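Local coordinates for protein C-C motif chemokine 1 (PDB 4OIJ) that acts as a secreted chemotactic cytokine, drawing monocytes but not neutrophils, and binds the chemokine receptor CCR8, at residues 7-12 and 32-37; 25-30 and 41-46; 36-41 and 52-57. All coordinates share one frame; numbering follows the deposited sequence.

Contact 1: 7-12 and 32-37; sequences PFSRCC and SSICSN. With SO4 (sulfate ion), chain H; SO4 (sulfate ion), chain E; SO4 (sulfate ion), chain L; SO4 (sulfate ion), chain G.
Ser32 OG accepts the backbone N-H of Arg10 over 2.8 Å, in a fairly straight bond (163° at the hydrogen). A water that donates to Phe8 O also reaches this hydroxyl, but weakly. The OG sits beside its own backbone N, with chi1 -53°, and so faces strand 9-11, where it also rests on Ser9 CA. Ser32 N returns the bond to Arg10 O at 3.0 Å. Loop 32-37 is thus tied to both the backbone N and the O of Arg10. Ile34 CG2 packs against Ser9 OG at 3.5 Å. The covalent link is the disulfide from Cys11 SG to Cys35 SG. Cys12, next in the chain, bonds to Cys51 instead. These adjacent cysteines are the CC motif that names the family, and their two disulfides tie the N-terminal segment to the chemokine core. In this crystal assembly Ser9 and Cys11 form an antiparallel ladder with a strand of the second subunit, resembling the N-terminal pairing of CC chemokine dimers. Asn37 ND2 donates to Cys12 O at 2.9 Å. That bond is bent, 132° at the hydrogen, and OD1 lies as near the same oxygen, so the amide's setting is doubtful. The same ND2 also donates to Ser36 O. Arg10 extends its chain away from the loop. Its NE meets O2 of sulfate H at 2.6 Å, and its NH1 donates to O4 of sulfate H and O1 of sulfate G. Phe8 CE1 lies over one face of the guanidinium, towards its rim. A leucine here has no N-H donors, so both sulfates would probably be held less firmly and the Phe8 ring less steadied. Sulfate E, like the others probably from the crystallisation liquor, accepts Ser33 N at its O1.

Contact 2: 25-30 and 41-46; sequences ILCYRN and IFKLKR. With SO4 (sulfate ion), chain I.
Ile25 lies across from Phe42, Lys43 and Leu44, and its atoms divide among these three residues. Ile25 CB stands 4.0 Å from Lys43 O. From there the chain forks. CG2, anti to the backbone N, turns in towards Lys43 O and packs on Phe42 CB at 3.7 Å. CG1 takes the place beside the backbone N, with chi1 -49°, and touches Leu44 CD2. The tip, CD1, lies over one face of the Phe42 ring. This is a CH-pi contact, 13° off the ring normal. Tyr28 CB adds to the packing near Phe42 CD1.

The backbones are antiparallel, with a break in the regular pairing. Leu26 N donates to Lys43 O at 2.8 Å, and Lys43 N donates to Cys27 O at 2.7 Å. Two residues thus face one, and Leu26 has a helical backbone conformation, as in a classic beta bulge. Regular pairing resumes at Tyr28 and Phe42, followed by Arg29 and Ile41, which exchange two bonds. On the other side of the sheet, Lys43 CD lies against Cys27 SG at 3.6 Å. Lys45 CD and CE cross Leu26 CD2 at an angle, while Lys45 NZ bonds to Arg23 O. Leu44 O is buried near Leu26 CD1 and has no polar partner in the model.

Cys27 is bonded to Cys69, which ties this strand to the C-terminal segment. Strand 25-30 is an edge strand of the sheet, and strand 39-44 runs between it and strand 49-53. Helix 57-64 packs on the hydrophobic side, where Ile25 meets His62 and Phe42 meets Val59.

Contact 3: 36-41 and 52-57; sequences SNEGLI and ALDTVG. With SO4 (sulfate ion), chain L; SO4 (sulfate ion), chain K.
Glu38 folds its side chain back over Asp54 and Thr55, in the turn that begins at Leu53. Its chi1 of -104° is not staggered, and the chain bends again at chi2. The carboxylate therefore crosses Asp54 at an angle. Glu38 OE1 comes to 3.2 Å from Asp54 CB, and Glu38 CD rests on Thr55 CG2 at 3.6 Å. The two carboxylate planes are 31° apart, with Glu38 OE1 3.7 Å from Asp54 OD2. Such close like charges might raise the pKa of one of them. Sulfate L lies near Glu38 too, and Glu38 N donates to its O2 at 2.9 Å.

Asp54 holds its CG anti to the backbone N, with chi1 -173°. This sets the carboxylate carbon, Asp54 CG, against Leu40 CD1 at 3.8 Å. Leu53 sends CD1 the other way, to Glu38 CB and the carbonyl of Glu38. Under these side chains the backbones are joined by three bonds. Asp54 N donates to Glu38 O at 2.7 Å, while Leu40 and Ala52 exchange a pair. Between them Gly39 CA makes a CA-H...O contact with Ala52 O.

Ser36 O accepts Gly39 N, which closes a type I' turn, and Asn37 and Glu38 both have positive phi. On the other segment a type I turn runs from Leu53 to Val56. Val56 is the N-cap of helix 57-64, on which Leu40 and Ala52 pack through Val59. This is the chemokine fold: the last strand of a three-stranded antiparallel sheet leads through a short turn into the C-terminal helix that lies across it.

The three contacts share one small domain. The centres of contacts 1 and 2 are about 16 Å apart, those of 1 and 3 about 12 Å, and those of 2 and 3 about 13 Å. Contacts 2 and 3 join the central strand 39-44 to its neighbours 25-30 and 49-53, and they have Ile41 in common. Contact 1 fastens the N-terminal strand 9-11 to the loop between strands 25-30 and 39-44, and shares Ser36 and Asn37 with contact 3. Along the chain the segments of contacts 1 and 2 alternate, as do those of 2 and 3. Cys12 and Arg10 pack on Ile41, so the N-terminal segment also rests directly on the sheet.

Contact 1: 7-12 and 32-37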
loop_
_atom_site.group_PDB
_atom_site.type_symbol
_atom_site.label_atom_id
_atom_site.label_comp_id
_atom_site.label_asym_id
_atom_site.label_seq_id
_atom_site.Cartn_x
_atom_site.Cartn_y
_atom_site.Cartn_z
ATOM N N PRO A 7 6.689 -1.052 7.912
ATOM C CA PRO A 7 5.852 -0.686 6.762
ATOM C C PRO A 7 4.814 -1.698 6.371
ATOM O O PRO A 7 5.034 -2.880 6.563
ATOM C CB PRO A 7 6.857 -0.470 5.629
ATOM C CG PRO A 7 8.146 -0.177 6.305
ATOM C CD PRO A 7 8.129 -0.968 7.577
ATOM N N PHE A 8 3.684 -1.238 5.830
ATOM C CA PHE A 8 2.668 -2.147 5.351
ATOM C C PHE A 8 3.194 -2.734 4.068
ATOM O O PHE A 8 4.126 -2.185 3.459
ATOM C CB PHE A 8 1.317 -1.451 5.159
ATOM C CG PHE A 8 1.347 -0.282 4.210
ATOM C CD1 PHE A 8 1.319 -0.481 2.835
ATOM C CD2 PHE A 8 1.454 1.021 4.691
ATOM C CE1 PHE A 8 1.391 0.597 1.956
ATOM C CE2 PHE A 8 1.517 2.107 3.806
ATOM C CZ PHE A 8 1.495 1.886 2.449
ATOM N N SER A 9 2.635 -3.850 3.673
ATOM C CA SER A 9 3.058 -4.496 2.444
ATOM C C SER A 9 2.084 -4.060 1.356
ATOM O O SER A 9 0.906 -3.891 1.658
ATOM C CB SER A 9 2.995 -6.024 2.599
ATOM O OG SER A 9 3.764 -6.489 3.694
ATOM N N ARG A 10 2.532 -3.979 0.098
ATOM C CA ARG A 10 1.646 -3.690 -1.045
ATOM C C ARG A 10 1.393 -4.991 -1.772
ATOM O O ARG A 10 2.329 -5.583 -2.336
ATOM C CB ARG A 10 2.245 -2.647 -2.006
ATOM C CG ARG A 10 2.166 -1.246 -1.427
ATOM C CD ARG A 10 2.597 -0.194 -2.440
ATOM N NE ARG A 10 2.824 1.095 -1.791
ATOM C CZ ARG A 10 3.918 1.410 -1.108
ATOM N NH1 ARG A 10 4.031 2.599 -0.541
ATOM N NH2 ARG A 10 4.905 0.532 -0.981
ATOM N N CYS A 11 0.150 -5.475 -1.730
ATOM C CA CYS A 11 -0.150 -6.770 -2.331
ATOM C C CYS A 11 -1.213 -6.670 -3.403
ATOM O O CYS A 11 -2.097 -5.812 -3.323
ATOM C CB CYS A 11 -0.546 -7.781 -1.267
ATOM S SG CYS A 11 0.613 -7.880 0.118
ATOM N N CYS A 12 -1.113 -7.542 -4.392
ATOM C CA CYS A 12 -2.058 -7.581 -5.505
ATOM C C CYS A 12 -2.722 -8.899 -5.454
ATOM O O CYS A 12 -2.085 -9.899 -5.805
ATOM C CB CYS A 12 -1.321 -7.401 -6.827
ATOM S SG CYS A 12 -0.892 -5.694 -7.186
ATOM N N SER A 32 5.221 -6.146 -2.566
ATOM C CA SER A 32 6.162 -6.518 -1.487
ATOM C C SER A 32 6.464 -8.023 -1.582
ATOM O O SER A 32 5.560 -8.816 -1.888
ATOM C CB SER A 32 5.571 -6.177 -0.129
ATOM O OG SER A 32 5.171 -4.821 -0.112
ATOM N N SER A 33 7.749 -8.401 -1.373
ATOM C CA SER A 33 8.256 -9.769 -1.497
ATOM C C SER A 33 7.542 -10.829 -0.684
ATOM O O SER A 33 7.497 -11.974 -1.132
ATOM C CB SER A 33 9.756 -9.818 -1.241
ATOM O OG SER A 33 10.465 -9.232 -2.321
ATOM N N ILE A 34 6.984 -10.475 0.499
ATOM C CA ILE A 34 6.247 -11.429 1.359
ATOM C C ILE A 34 4.963 -11.958 0.679
ATOM O O ILE A 34 4.552 -13.098 0.935
ATOM C CB ILE A 34 5.962 -10.828 2.762
ATOM C CG1 ILE A 34 5.425 -11.893 3.753
ATOM C CG2 ILE A 34 5.041 -9.563 2.672
ATOM C CD1 ILE A 34 5.840 -11.742 5.189
ATOM N N CYS A 35 4.350 -11.124 -0.175
ATOM C CA CYS A 35 3.098 -11.436 -0.875
ATOM C C CYS A 35 3.282 -11.284 -2.398
ATOM O O CYS A 35 2.318 -10.926 -3.083
ATOM C CB CYS A 35 1.991 -10.512 -0.361
ATOM S SG CYS A 35 2.282 -8.746 -0.689
ATOM N N SER A 36 4.519 -11.489 -2.916
ATOM C CA SER A 36 4.857 -11.270 -4.331
ATOM C C SER A 36 3.790 -11.641 -5.366
ATOM O O SER A 36 3.315 -10.756 -6.091
ATOM C CB SER A 36 6.225 -11.842 -4.678
ATOM O OG SER A 36 7.161 -10.781 -4.777
ATOM N N ASN A 37 3.409 -12.933 -5.419
ATOM C CA ASN A 37 2.385 -13.492 -6.281
ATOM C C ASN A 37 2.409 -13.097 -7.764
ATOM O O ASN A 37 1.379 -13.183 -8.442
ATOM C CB ASN A 37 0.998 -13.474 -5.601
ATOM C CG ASN A 37 -0.038 -12.413 -5.961
ATOM O OD1 ASN A 37 -1.238 -12.654 -5.731
ATOM N ND2 ASN A 37 0.358 -11.246 -6.532
HETATM S S SO4 H . 0.847 3.969 -0.701
HETATM O O1 SO4 H . -0.366 4.272 0.104
HETATM O O2 SO4 H . 1.105 2.573 -0.608
HETATM O O3 SO4 H . 0.652 4.283 -2.160
HETATM O O4 SO4 H . 1.979 4.719 -0.127
HETATM S S SO4 E . 9.588 -5.305 0.302
HETATM O O1 SO4 E . 9.224 -6.707 0.141
HETATM O O2 SO4 E . 10.687 -5.208 1.292
HETATM O O3 SO4 E . 10.042 -4.764 -0.986
HETATM O O4 SO4 E . 8.413 -4.531 0.779
HETATM S S SO4 L . 7.303 -12.602 -8.246
HETATM O O1 SO4 L . 7.681 -13.000 -9.609
HETATM O O2 SO4 L . 6.319 -13.548 -7.694
HETATM O O3 SO4 L . 8.499 -12.596 -7.402
HETATM O O4 SO4 L . 6.743 -11.241 -8.272
HETATM S S SO4 G . 7.535 3.632 -0.793
HETATM O O1 SO4 G . 6.995 2.993 0.422
HETATM O O2 SO4 G . 9.008 3.568 -0.754
HETATM O O3 SO4 G . 7.045 2.915 -1.978
HETATM O O4 SO4 G . 7.074 5.027 -0.855
HETATM O O HOH W 1 6.274 -2.379 1.897
HETATM O O HOH W 2 0.991 -9.345 -4.553
#

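Contact 2: 25-30 and 41-46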
loop_
_atom_site.group_PDB
_atom_site.type_symbol
_atom_site.label_atom_id
_atom_site.label_comp_id
_atom_site.label_asym_id
_atom_site.label_seq_id
_atom_site.Cartn_x
_atom_site.Cartn_y
_atom_site.Cartn_z
ATOM N N ILE A 25 -0.317 5.129 -18.012
ATOM C CA ILE A 25 0.528 4.752 -16.862
ATOM C C ILE A 25 1.684 5.722 -16.679
ATOM O O ILE A 25 2.360 6.055 -17.649
ATOM C CB ILE A 25 1.059 3.289 -17.019
ATOM C CG1 ILE A 25 -0.066 2.279 -17.382
ATOM C CG2 ILE A 25 1.830 2.832 -15.780
ATOM C CD1 ILE A 25 0.395 0.965 -18.090
ATOM N N LEU A 26 1.970 6.086 -15.411
ATOM C CA LEU A 26 3.081 6.963 -15.056
ATOM C C LEU A 26 4.347 6.157 -14.822
ATOM O O LEU A 26 5.399 6.508 -15.342
ATOM C CB LEU A 26 2.762 7.737 -13.767
ATOM C CG LEU A 26 1.749 8.866 -13.832
ATOM C CD1 LEU A 26 1.384 9.305 -12.440
ATOM C CD2 LEU A 26 2.303 10.069 -14.593
ATOM N N CYS A 27 4.235 5.062 -14.022
ATOM C CA CYS A 27 5.352 4.250 -13.550
ATOM C C CYS A 27 4.842 2.951 -12.928
ATOM O O CYS A 27 3.635 2.782 -12.751
ATOM C CB CYS A 27 6.171 5.063 -12.537
ATOM S SG CYS A 27 5.197 5.760 -11.161
ATOM N N TYR A 28 5.759 2.045 -12.565
ATOM C CA TYR A 28 5.392 0.801 -11.900
ATOM C C TYR A 28 6.155 0.564 -10.584
ATOM O O TYR A 28 7.280 1.036 -10.421
ATOM C CB TYR A 28 5.551 -0.418 -12.844
ATOM C CG TYR A 28 6.980 -0.886 -13.005
ATOM C CD1 TYR A 28 7.519 -1.853 -12.158
ATOM C CD2 TYR A 28 7.815 -0.322 -13.966
ATOM C CE1 TYR A 28 8.839 -2.277 -12.290
ATOM C CE2 TYR A 28 9.128 -0.759 -14.126
ATOM C CZ TYR A 28 9.639 -1.732 -13.280
ATOM O OH TYR A 28 10.947 -2.140 -13.398
ATOM N N ARG A 29 5.524 -0.177 -9.673
ATOM C CA ARG A 29 6.074 -0.590 -8.377
ATOM C C ARG A 29 5.981 -2.110 -8.320
ATOM O O ARG A 29 5.036 -2.686 -8.884
ATOM C CB ARG A 29 5.237 -0.032 -7.206
ATOM C CG ARG A 29 5.424 1.448 -6.891
ATOM C CD ARG A 29 4.860 1.801 -5.517
ATOM N NE ARG A 29 4.612 3.238 -5.366
ATOM C CZ ARG A 29 5.502 4.122 -4.923
ATOM N NH1 ARG A 29 6.727 3.733 -4.587
ATOM N NH2 ARG A 29 5.179 5.403 -4.825
ATOM N N ASN A 30 6.915 -2.758 -7.639
ATOM C CA ASN A 30 6.818 -4.194 -7.453
ATOM C C ASN A 30 5.946 -4.397 -6.214
ATOM O O ASN A 30 5.872 -3.501 -5.363
ATOM C CB ASN A 30 8.188 -4.790 -7.210
ATOM C CG ASN A 30 8.975 -4.911 -8.470
ATOM O OD1 ASN A 30 8.651 -5.684 -9.377
ATOM N ND2 ASN A 30 10.021 -4.134 -8.558
ATOM N N ILE A 41 2.475 -3.457 -9.896
ATOM C CA ILE A 41 1.531 -2.354 -9.739
ATOM C C ILE A 41 1.877 -1.263 -10.779
ATOM O O ILE A 41 3.031 -0.831 -10.857
ATOM C CB ILE A 41 1.551 -1.779 -8.302
ATOM C CG1 ILE A 41 1.326 -2.887 -7.245
ATOM C CG2 ILE A 41 0.560 -0.597 -8.138
ATOM C CD1 ILE A 41 2.040 -2.502 -5.848
ATOM N N PHE A 42 0.889 -0.825 -11.571
ATOM C CA PHE A 42 1.082 0.300 -12.452
ATOM C C PHE A 42 0.433 1.507 -11.777
ATOM O O PHE A 42 -0.723 1.423 -11.340
ATOM C CB PHE A 42 0.412 0.072 -13.814
ATOM C CG PHE A 42 1.053 -0.987 -14.670
ATOM C CD1 PHE A 42 2.376 -0.855 -15.095
ATOM C CD2 PHE A 42 0.305 -2.063 -15.150
ATOM C CE1 PHE A 42 2.949 -1.800 -15.951
ATOM C CE2 PHE A 42 0.875 -2.999 -16.016
ATOM C CZ PHE A 42 2.195 -2.871 -16.402
ATOM N N LYS A 43 1.158 2.625 -11.708
ATOM C CA LYS A 43 0.621 3.877 -11.172
ATOM C C LYS A 43 0.004 4.579 -12.337
ATOM O O LYS A 43 0.663 4.748 -13.356
ATOM C CB LYS A 43 1.725 4.746 -10.543
ATOM C CG LYS A 43 1.187 6.015 -9.873
ATOM C CD LYS A 43 2.273 6.995 -9.417
ATOM C CE LYS A 43 1.703 8.008 -8.452
ATOM N NZ LYS A 43 0.685 8.885 -9.092
ATOM N N LEU A 44 -1.279 4.902 -12.241
ATOM C CA LEU A 44 -1.985 5.580 -13.325
ATOM C C LEU A 44 -2.070 7.089 -13.019
ATOM O O LEU A 44 -1.493 7.563 -12.032
ATOM C CB LEU A 44 -3.384 4.954 -13.552
ATOM C CG LEU A 44 -3.465 3.421 -13.806
ATOM C CD1 LEU A 44 -4.896 2.925 -13.765
ATOM C CD2 LEU A 44 -2.851 3.036 -15.129
ATOM N N LYS A 45 -2.748 7.851 -13.879
ATOM C CA LYS A 45 -2.882 9.300 -13.697
ATOM C C LYS A 45 -3.768 9.640 -12.489
ATOM O O LYS A 45 -4.475 8.762 -11.969
ATOM C CB LYS A 45 -3.369 9.963 -14.988
ATOM C CG LYS A 45 -2.582 9.539 -16.238
ATOM C CD LYS A 45 -1.098 9.931 -16.212
ATOM C CE LYS A 45 -0.272 9.190 -17.241
ATOM N NZ LYS A 45 -0.352 9.814 -18.592
ATOM N N ARG A 46 -3.648 10.887 -11.989
ATOM C CA ARG A 46 -4.380 11.423 -10.839
ATOM C C ARG A 46 -4.454 10.442 -9.639
ATOM O O ARG A 46 -5.531 10.194 -9.084
ATOM C CB ARG A 46 -5.754 11.966 -11.281
ATOM C CG ARG A 46 -5.726 13.418 -11.785
ATOM C CD ARG A 46 -5.160 13.609 -13.175
ATOM N NE ARG A 46 -5.393 14.974 -13.656
ATOM C CZ ARG A 46 -4.815 15.510 -14.726
ATOM N NH1 ARG A 46 -3.942 14.810 -15.439
ATOM N NH2 ARG A 46 -5.098 16.754 -15.086
HETATM S S SO4 I . 10.486 -2.113 -5.923
HETATM O O1 SO4 I . 11.318 -3.191 -6.491
HETATM O O2 SO4 I . 9.697 -2.653 -4.784
HETATM O O3 SO4 I . 11.377 -1.049 -5.441
HETATM O O4 SO4 I . 9.577 -1.545 -6.932
#

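Contact 3: 36-41 and 52-57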
loop_
_atom_site.group_PDB
_atom_site.type_symbol
_atom_site.label_atom_id
_atom_site.label_comp_id
_atom_site.label_asym_id
_atom_site.label_seq_id
_atom_site.Cartn_x
_atom_site.Cartn_y
_atom_site.Cartn_z
ATOM N N SER A 36 4.519 -11.489 -2.916
ATOM C CA SER A 36 4.857 -11.270 -4.331
ATOM C C SER A 36 3.790 -11.641 -5.366
ATOM O O SER A 36 3.315 -10.756 -6.091
ATOM C CB SER A 36 6.225 -11.842 -4.678
ATOM O OG SER A 36 7.161 -10.781 -4.777
ATOM N N ASN A 37 3.409 -12.933 -5.419
ATOM C CA ASN A 37 2.385 -13.492 -6.281
ATOM C C ASN A 37 2.409 -13.097 -7.764
ATOM O O ASN A 37 1.379 -13.183 -8.442
ATOM C CB ASN A 37 0.998 -13.474 -5.601
ATOM C CG ASN A 37 -0.038 -12.413 -5.961
ATOM O OD1 ASN A 37 -1.238 -12.654 -5.731
ATOM N ND2 ASN A 37 0.358 -11.246 -6.532
ATOM N N GLU A 38 3.608 -12.764 -8.290
ATOM C CA GLU A 38 3.857 -12.422 -9.704
ATOM C C GLU A 38 3.100 -11.197 -10.217
ATOM O O GLU A 38 2.925 -11.034 -11.421
ATOM C CB GLU A 38 3.632 -13.638 -10.633
ATOM C CG GLU A 38 4.918 -14.285 -11.127
ATOM C CD GLU A 38 5.648 -13.594 -12.267
ATOM O OE1 GLU A 38 5.146 -12.564 -12.773
ATOM O OE2 GLU A 38 6.705 -14.118 -12.686
ATOM N N GLY A 39 2.675 -10.344 -9.297
ATOM C CA GLY A 39 1.960 -9.124 -9.622
ATOM C C GLY A 39 2.894 -7.949 -9.751
ATOM O O GLY A 39 3.990 -7.948 -9.182
ATOM N N LEU A 40 2.442 -6.944 -10.501
ATOM C CA LEU A 40 3.116 -5.674 -10.767
ATOM C C LEU A 40 2.079 -4.579 -10.496
ATOM O O LEU A 40 0.914 -4.741 -10.892
ATOM C CB LEU A 40 3.429 -5.632 -12.293
ATOM C CG LEU A 40 4.756 -5.068 -12.734
ATOM C CD1 LEU A 40 5.821 -6.149 -12.731
ATOM C CD2 LEU A 40 4.660 -4.518 -14.128
ATOM N N ILE A 41 2.475 -3.457 -9.896
ATOM C CA ILE A 41 1.531 -2.354 -9.739
ATOM C C ILE A 41 1.877 -1.263 -10.779
ATOM O O ILE A 41 3.031 -0.831 -10.857
ATOM C CB ILE A 41 1.551 -1.779 -8.302
ATOM C CG1 ILE A 41 1.326 -2.887 -7.245
ATOM C CG2 ILE A 41 0.560 -0.597 -8.138
ATOM C CD1 ILE A 41 2.040 -2.502 -5.848
ATOM N N ALA A 52 -1.361 -5.759 -11.926
ATOM C CA ALA A 52 -1.372 -6.507 -13.192
ATOM C C ALA A 52 -0.446 -7.672 -12.993
ATOM O O ALA A 52 0.534 -7.535 -12.272
ATOM C CB ALA A 52 -0.892 -5.620 -14.332
ATOM N N LEU A 53 -0.788 -8.820 -13.544
ATOM C CA LEU A 53 -0.020 -10.059 -13.386
ATOM C C LEU A 53 1.107 -10.092 -14.419
ATOM O O LEU A 53 0.850 -10.083 -15.619
ATOM C CB LEU A 53 -0.992 -11.262 -13.512
ATOM C CG LEU A 53 -0.440 -12.686 -13.530
ATOM C CD1 LEU A 53 0.048 -13.126 -12.170
ATOM C CD2 LEU A 53 -1.502 -13.604 -13.943
ATOM N N ASP A 54 2.354 -10.112 -13.937
ATOM C CA ASP A 54 3.577 -10.064 -14.751
ATOM C C ASP A 54 3.868 -11.275 -15.675
ATOM O O ASP A 54 4.824 -11.228 -16.451
ATOM C CB ASP A 54 4.789 -9.630 -13.886
ATOM C CG ASP A 54 6.096 -9.387 -14.621
ATOM O OD1 ASP A 54 6.065 -8.761 -15.715
ATOM O OD2 ASP A 54 7.145 -9.816 -14.110
ATOM N N THR A 55 3.036 -12.322 -15.650
ATOM C CA THR A 55 3.228 -13.463 -16.566
ATOM C C THR A 55 2.465 -13.213 -17.857
ATOM O O THR A 55 2.748 -13.847 -18.866
ATOM C CB THR A 55 2.906 -14.807 -15.900
ATOM O OG1 THR A 55 1.690 -14.703 -15.158
ATOM C CG2 THR A 55 4.006 -15.265 -14.970
ATOM N N VAL A 56 1.525 -12.244 -17.834
ATOM C CA VAL A 56 0.695 -11.850 -18.981
ATOM C C VAL A 56 1.536 -10.937 -19.900
ATOM O O VAL A 56 2.144 -9.981 -19.425
ATOM C CB VAL A 56 -0.613 -11.160 -18.508
ATOM C CG1 VAL A 56 -1.530 -10.851 -19.686
ATOM C CG2 VAL A 56 -1.343 -12.002 -17.470
ATOM N N GLY A 57 1.570 -11.279 -21.190
ATOM C CA GLY A 57 2.327 -10.615 -22.252
ATOM C C GLY A 57 2.421 -9.103 -22.233
ATOM O O GLY A 57 3.530 -8.574 -22.175
HETATM S S SO4 L . 7.303 -12.602 -8.246
HETATM O O1 SO4 L . 7.681 -13.000 -9.609
HETATM O O2 SO4 L . 6.319 -13.548 -7.694
HETATM O O3 SO4 L . 8.499 -12.596 -7.402
HETATM O O4 SO4 L . 6.743 -11.241 -8.272
HETATM S S SO4 K . 0.546 -14.122 -22.582
HETATM O O1 SO4 K . 0.205 -15.464 -23.097
HETATM O O2 SO4 K . 1.886 -14.153 -21.978
HETATM O O3 SO4 K . 0.519 -13.155 -23.678
HETATM O O4 SO4 K . -0.442 -13.727 -21.586
#